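Local coordinates for acyl-coenzyme A oxidase 3 (Yarrowia lipolytica, PDB 5YS9), which uses FAD to oxidise acyl-CoA substrates of different chain lengths to (2E)-enoyl-CoA, passing the electrons to oxygen to give hydrogen peroxide in peroxisomal beta-oxidation, at residues R121-I133 and G149-A161. Numbering follows the deposited sequence.
Sequences RLGVHTGLFMGAI and GAADVKGFYGCFA. With FAD (flavin-adenine dinucleotide), chain C.
This is a helix-on-strand contact in the acyl-CoA dehydrogenase-like fold of the acyl-CoA oxidases: helix 116-136 of the N-terminal helical domain packs on strand 158-161 of the middle beta domain and the loop before it, with H125 at the centre. The contact is buried, and its F160 end reaches the flavin. The axes of 121-133 and 158-161 cross at 71°. G158 N donates to H125 ND1, 2.9 Å away and near the ring plane. At the other nitrogen, H125 NE2 gives a weak, bent bond to A150 O. CG of H125 is anti to the backbone N (chi1 174°), which sends the ring out between these two backbone groups. An alanine here would probably leave G158 N and A150 O without these partners and open a gap beside V153. Y157 turns one ring face to H125 CB, and its OH donates to R121 O at 2.6 Å, from above the carbonyl plane. The R121 side chain itself is held by D260 and S207. G158 CA lies over one face of the F129 ring, a CH-pi contact 4.0 Å from the centroid. G158, with no side chain, lets the strand lie close against this ring. F129 also meets F156 obliquely, with CE2 3.4 Å from F156 CE1. On the flavin side, L128 CB packs against F160 CD1 at 3.4 Å. FAD N3 donates to F160 O at 3.1 Å.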
loop_
_atom_site.group_PDB
_atom_site.type_symbol
_atom_site.label_atom_id
_atom_site.label_comp_id
_atom_site.label_asym_id
_atom_site.label_seq_id
_atom_site.Cartn_x
_atom_site.Cartn_y
_atom_site.Cartn_z
ATOM N N ARG A 121 16.165 9.745 12.765
ATOM C CA ARG A 121 16.611 11.075 13.103
ATOM C C ARG A 121 17.946 11.030 13.805
ATOM O O ARG A 121 18.790 11.877 13.601
ATOM C CB ARG A 121 15.584 11.851 13.912
ATOM C CG ARG A 121 15.576 13.305 13.503
ATOM C CD ARG A 121 14.799 14.165 14.453
ATOM N NE ARG A 121 15.418 15.462 14.593
ATOM C CZ ARG A 121 14.772 16.538 14.987
ATOM N NH1 ARG A 121 13.497 16.461 15.264
ATOM N NH2 ARG A 121 15.406 17.676 15.097
ATOM N N LEU A 122 18.133 10.037 14.646
ATOM C CA LEU A 122 19.461 9.761 15.175
ATOM C C LEU A 122 20.375 9.177 14.106
ATOM O O LEU A 122 21.518 9.627 13.920
ATOM C CB LEU A 122 19.374 8.776 16.329
ATOM C CG LEU A 122 20.636 8.709 17.163
ATOM C CD1 LEU A 122 21.089 10.117 17.523
ATOM C CD2 LEU A 122 20.373 7.847 18.393
ATOM N N GLY A 123 19.859 8.171 13.428
ATOM C CA GLY A 123 20.600 7.475 12.367
ATOM C C GLY A 123 21.391 8.327 11.370
ATOM O O GLY A 123 22.503 7.946 10.965
ATOM N N VAL A 124 20.852 9.467 10.979
ATOM C CA VAL A 124 21.546 10.286 10.006
ATOM C C VAL A 124 22.892 10.770 10.507
ATOM O O VAL A 124 23.826 10.845 9.742
ATOM C CB VAL A 124 20.714 11.480 9.496
ATOM C CG1 VAL A 124 19.450 11.010 8.829
ATOM C CG2 VAL A 124 20.422 12.468 10.597
ATOM N N HIS A 125 22.981 11.186 11.759
ATOM C CA HIS A 125 24.273 11.395 12.369
ATOM C C HIS A 125 25.008 10.107 12.711
ATOM O O HIS A 125 26.157 9.906 12.377
ATOM C CB HIS A 125 24.127 12.228 13.639
ATOM C CG HIS A 125 25.398 12.365 14.407
ATOM N ND1 HIS A 125 26.277 13.400 14.211
ATOM C CD2 HIS A 125 25.967 11.555 15.321
ATOM C CE1 HIS A 125 27.320 13.238 14.996
ATOM N NE2 HIS A 125 27.158 12.125 15.678
ATOM N N THR A 126 24.299 9.225 13.370
ATOM C CA THR A 126 24.901 8.072 13.980
ATOM C C THR A 126 25.492 7.103 12.955
ATOM O O THR A 126 26.556 6.552 13.161
ATOM C CB THR A 126 23.947 7.479 15.041
ATOM O OG1 THR A 126 24.549 7.601 16.328
ATOM C CG2 THR A 126 23.573 6.054 14.783
ATOM N N GLY A 127 24.789 6.901 11.851
ATOM C CA GLY A 127 25.312 6.049 10.813
ATOM C C GLY A 127 25.838 6.729 9.574
ATOM O O GLY A 127 26.949 6.458 9.152
ATOM N N LEU A 128 25.034 7.582 8.959
ATOM C CA LEU A 128 25.457 8.195 7.713
ATOM C C LEU A 128 26.596 9.192 7.811
ATOM O O LEU A 128 27.586 9.050 7.138
ATOM C CB LEU A 128 24.271 8.858 7.030
ATOM C CG LEU A 128 23.028 8.043 6.764
ATOM C CD1 LEU A 128 21.918 8.962 6.310
ATOM C CD2 LEU A 128 23.336 7.025 5.697
ATOM N N PHE A 129 26.500 10.144 8.721
ATOM C CA PHE A 129 27.593 11.130 8.902
ATOM C C PHE A 129 28.825 10.528 9.543
ATOM O O PHE A 129 29.905 10.713 9.040
ATOM C CB PHE A 129 27.191 12.338 9.744
ATOM C CG PHE A 129 28.330 13.335 9.955
ATOM C CD1 PHE A 129 28.617 14.294 8.995
ATOM C CD2 PHE A 129 29.117 13.296 11.116
ATOM C CE1 PHE A 129 29.645 15.217 9.179
ATOM C CE2 PHE A 129 30.171 14.204 11.303
ATOM C CZ PHE A 129 30.426 15.177 10.330
ATOM N N MET A 130 28.642 9.866 10.680
ATOM C CA MET A 130 29.725 9.135 11.349
ATOM C C MET A 130 30.328 8.043 10.444
ATOM O O MET A 130 31.528 7.838 10.453
ATOM C CB MET A 130 29.263 8.512 12.660
ATOM C CG MET A 130 29.067 9.487 13.807
ATOM S SD MET A 130 30.411 10.670 14.016
ATOM C CE MET A 130 31.657 9.597 14.718
ATOM N N GLY A 131 29.491 7.390 9.647
ATOM C CA GLY A 131 29.944 6.446 8.640
ATOM C C GLY A 131 30.840 7.043 7.606
ATOM O O GLY A 131 31.792 6.411 7.201
ATOM N N ALA A 132 30.518 8.250 7.158
ATOM C CA ALA A 132 31.310 8.942 6.133
ATOM C C ALA A 132 32.659 9.395 6.657
ATOM O O ALA A 132 33.641 9.163 6.006
ATOM C CB ALA A 132 30.555 10.133 5.603
ATOM N N ILE A 133 32.706 10.055 7.808
ATOM C CA ILE A 133 33.993 10.530 8.360
ATOM C C ILE A 133 34.930 9.374 8.788
ATOM O O ILE A 133 36.141 9.487 8.662
ATOM C CB ILE A 133 33.840 11.590 9.500
ATOM C CG1 ILE A 133 32.961 11.094 10.648
ATOM C CG2 ILE A 133 33.261 12.903 8.963
ATOM C CD1 ILE A 133 33.201 11.827 11.969
ATOM N N GLY A 149 33.531 16.964 18.999
ATOM C CA GLY A 149 32.347 16.442 19.661
ATOM C C GLY A 149 31.467 15.526 18.815
ATOM O O GLY A 149 30.367 15.190 19.230
ATOM N N ALA A 150 31.944 15.075 17.660
ATOM C CA ALA A 150 31.072 14.386 16.722
ATOM C C ALA A 150 30.662 12.967 17.141
ATOM O O ALA A 150 29.601 12.502 16.755
ATOM C CB ALA A 150 31.710 14.373 15.358
ATOM N N ALA A 151 31.484 12.269 17.910
ATOM C CA ALA A 151 31.119 10.923 18.376
ATOM C C ALA A 151 30.069 11.000 19.485
ATOM O O ALA A 151 29.147 10.235 19.511
ATOM C CB ALA A 151 32.348 10.176 18.878
ATOM N N ASP A 152 30.205 11.954 20.379
ATOM C CA ASP A 152 29.354 12.069 21.532
ATOM C C ASP A 152 28.121 13.000 21.319
ATOM O O ASP A 152 27.367 13.243 22.249
ATOM C CB ASP A 152 30.214 12.601 22.686
ATOM C CG ASP A 152 31.435 11.748 22.956
ATOM O OD1 ASP A 152 31.610 10.689 22.337
ATOM O OD2 ASP A 152 32.237 12.141 23.804
ATOM N N VAL A 153 27.943 13.529 20.112
ATOM C CA VAL A 153 26.916 14.539 19.798
ATOM C C VAL A 153 26.891 15.609 20.883
ATOM O O VAL A 153 25.854 15.834 21.518
ATOM C CB VAL A 153 25.517 13.903 19.559
ATOM C CG1 VAL A 153 24.607 14.874 18.847
ATOM C CG2 VAL A 153 25.628 12.634 18.706
ATOM N N LYS A 154 28.051 16.244 21.079
ATOM C CA LYS A 154 28.275 17.304 22.063
ATOM C C LYS A 154 28.639 18.544 21.294
ATOM O O LYS A 154 29.659 18.564 20.648
ATOM C CB LYS A 154 29.446 16.967 22.978
ATOM C CG LYS A 154 29.384 15.609 23.677
ATOM C CD LYS A 154 28.616 15.614 24.985
ATOM C CE LYS A 154 29.506 15.933 26.183
ATOM N NZ LYS A 154 28.883 15.529 27.480
ATOM N N GLY A 155 27.811 19.579 21.343
ATOM C CA GLY A 155 27.996 20.766 20.493
ATOM C C GLY A 155 28.210 20.462 19.008
ATOM O O GLY A 155 28.914 21.211 18.339
ATOM N N PHE A 156 27.611 19.383 18.486
ATOM C CA PHE A 156 27.880 18.879 17.125
ATOM C C PHE A 156 26.776 17.887 16.728
ATOM O O PHE A 156 26.372 17.067 17.542
ATOM C CB PHE A 156 29.219 18.130 17.094
ATOM C CG PHE A 156 29.810 17.935 15.718
ATOM C CD1 PHE A 156 29.314 16.949 14.865
ATOM C CD2 PHE A 156 30.914 18.699 15.303
ATOM C CE1 PHE A 156 29.874 16.739 13.623
ATOM C CE2 PHE A 156 31.473 18.500 14.049
ATOM C CZ PHE A 156 30.967 17.517 13.209
ATOM N N TYR A 157 26.299 17.972 15.489
ATOM C CA TYR A 157 25.249 17.101 14.990
ATOM C C TYR A 157 25.373 17.129 13.476
ATOM O O TYR A 157 25.308 18.194 12.832
ATOM C CB TYR A 157 23.856 17.569 15.430
ATOM C CG TYR A 157 22.795 16.494 15.398
ATOM C CD1 TYR A 157 22.271 16.028 14.197
ATOM C CD2 TYR A 157 22.311 15.930 16.571
ATOM C CE1 TYR A 157 21.278 15.033 14.165
ATOM C CE2 TYR A 157 21.333 14.934 16.562
ATOM C CZ TYR A 157 20.818 14.476 15.355
ATOM O OH TYR A 157 19.841 13.497 15.353
ATOM N N GLY A 158 25.585 15.949 12.922
ATOM C CA GLY A 158 25.935 15.759 11.520
ATOM C C GLY A 158 24.719 15.269 10.761
ATOM O O GLY A 158 23.757 14.794 11.350
ATOM N N CYS A 159 24.758 15.417 9.463
ATOM C CA CYS A 159 23.789 14.819 8.572
ATOM C C CYS A 159 24.556 14.488 7.260
ATOM O O CYS A 159 25.795 14.683 7.179
ATOM C CB CYS A 159 22.626 15.812 8.348
ATOM S SG CYS A 159 23.096 17.332 7.465
ATOM N N PHE A 160 23.839 13.920 6.306
ATOM C CA PHE A 160 24.426 13.302 5.144
ATOM C C PHE A 160 23.768 13.902 3.925
ATOM O O PHE A 160 22.608 13.641 3.663
ATOM C CB PHE A 160 24.108 11.813 5.266
ATOM C CG PHE A 160 24.787 10.934 4.272
ATOM C CD1 PHE A 160 26.031 10.421 4.531
ATOM C CD2 PHE A 160 24.145 10.561 3.114
ATOM C CE1 PHE A 160 26.645 9.584 3.636
ATOM C CE2 PHE A 160 24.751 9.731 2.211
ATOM C CZ PHE A 160 26.004 9.239 2.474
ATOM N N ALA A 161 24.514 14.669 3.150
ATOM C CA ALA A 161 23.898 15.398 2.067
ATOM C C ALA A 161 24.411 14.939 0.729
ATOM O O ALA A 161 25.396 15.431 0.226
ATOM C CB ALA A 161 24.131 16.884 2.250
HETATM P PA FAD C . 15.301 8.741 -8.970
HETATM O O1A FAD C . 15.259 9.918 -9.866
HETATM O O2A FAD C . 16.554 7.970 -8.801
HETATM O O5B FAD C . 14.230 7.730 -9.543
HETATM C C5B FAD C . 12.873 8.125 -9.661
HETATM C C4B FAD C . 12.048 7.038 -10.320
HETATM O O4B FAD C . 12.564 6.770 -11.618
HETATM C C3B FAD C . 12.138 5.754 -9.540
HETATM O O3B FAD C . 10.878 5.114 -9.539
HETATM C C2B FAD C . 13.068 4.891 -10.333
HETATM O O2B FAD C . 12.620 3.550 -10.277
HETATM C C1B FAD C . 12.975 5.421 -11.740
HETATM N N9A FAD C . 14.309 5.275 -12.353
HETATM C C8A FAD C . 15.420 5.955 -12.047
HETATM N N7A FAD C . 16.455 5.533 -12.791
HETATM C C5A FAD C . 16.010 4.563 -13.587
HETATM C C6A FAD C . 16.582 3.687 -14.619
HETATM N N6A FAD C . 17.878 3.769 -14.962
HETATM N N1A FAD C . 15.763 2.801 -15.205
HETATM C C2A FAD C . 14.472 2.706 -14.874
HETATM N N3A FAD C . 13.891 3.465 -13.951
HETATM C C4A FAD C . 14.595 4.392 -13.291
HETATM N N1 FAD C . 19.236 11.160 0.833
HETATM C C2 FAD C . 20.332 11.527 1.512
HETATM O O2 FAD C . 21.393 11.664 0.909
HETATM N N3 FAD C . 20.339 11.746 2.817
HETATM C C4 FAD C . 19.252 11.619 3.546
HETATM O O4 FAD C . 19.291 11.838 4.749
HETATM C C4X FAD C . 18.008 11.225 2.887
HETATM N N5 FAD C . 16.881 11.089 3.573
HETATM C C5X FAD C . 15.757 10.740 2.944
HETATM C C6 FAD C . 14.614 10.620 3.693
HETATM C C7 FAD C . 13.436 10.269 3.095
HETATM C C7M FAD C . 12.212 10.136 3.950
HETATM C C8 FAD C . 13.403 10.017 1.639
HETATM C C8M FAD C . 12.127 9.623 0.962
HETATM C C9 FAD C . 14.551 10.128 0.883
HETATM C C9A FAD C . 15.734 10.485 1.484
HETATM N N10 FAD C . 16.915 10.606 0.743
HETATM C C10 FAD C . 18.062 10.997 1.440
HETATM C "C1'" FAD C . 16.946 10.399 -0.704
HETATM C "C2'" FAD C . 16.873 8.962 -1.186
HETATM O "O2'" FAD C . 18.116 8.342 -0.903
HETATM C "C3'" FAD C . 16.603 8.973 -2.689
HETATM O "O3'" FAD C . 15.296 9.493 -2.854
HETATM C "C4'" FAD C . 16.658 7.647 -3.449
HETATM O "O4'" FAD C . 17.860 6.928 -3.213
HETATM C "C5'" FAD C . 16.632 7.890 -4.939
HETATM O "O5'" FAD C . 15.396 8.457 -5.310
HETATM P P FAD C . 15.299 9.697 -6.286
HETATM O O1P FAD C . 14.359 10.653 -5.665
HETATM O O2P FAD C . 16.673 10.118 -6.652
HETATM O O3P FAD C . 14.604 9.077 -7.567
#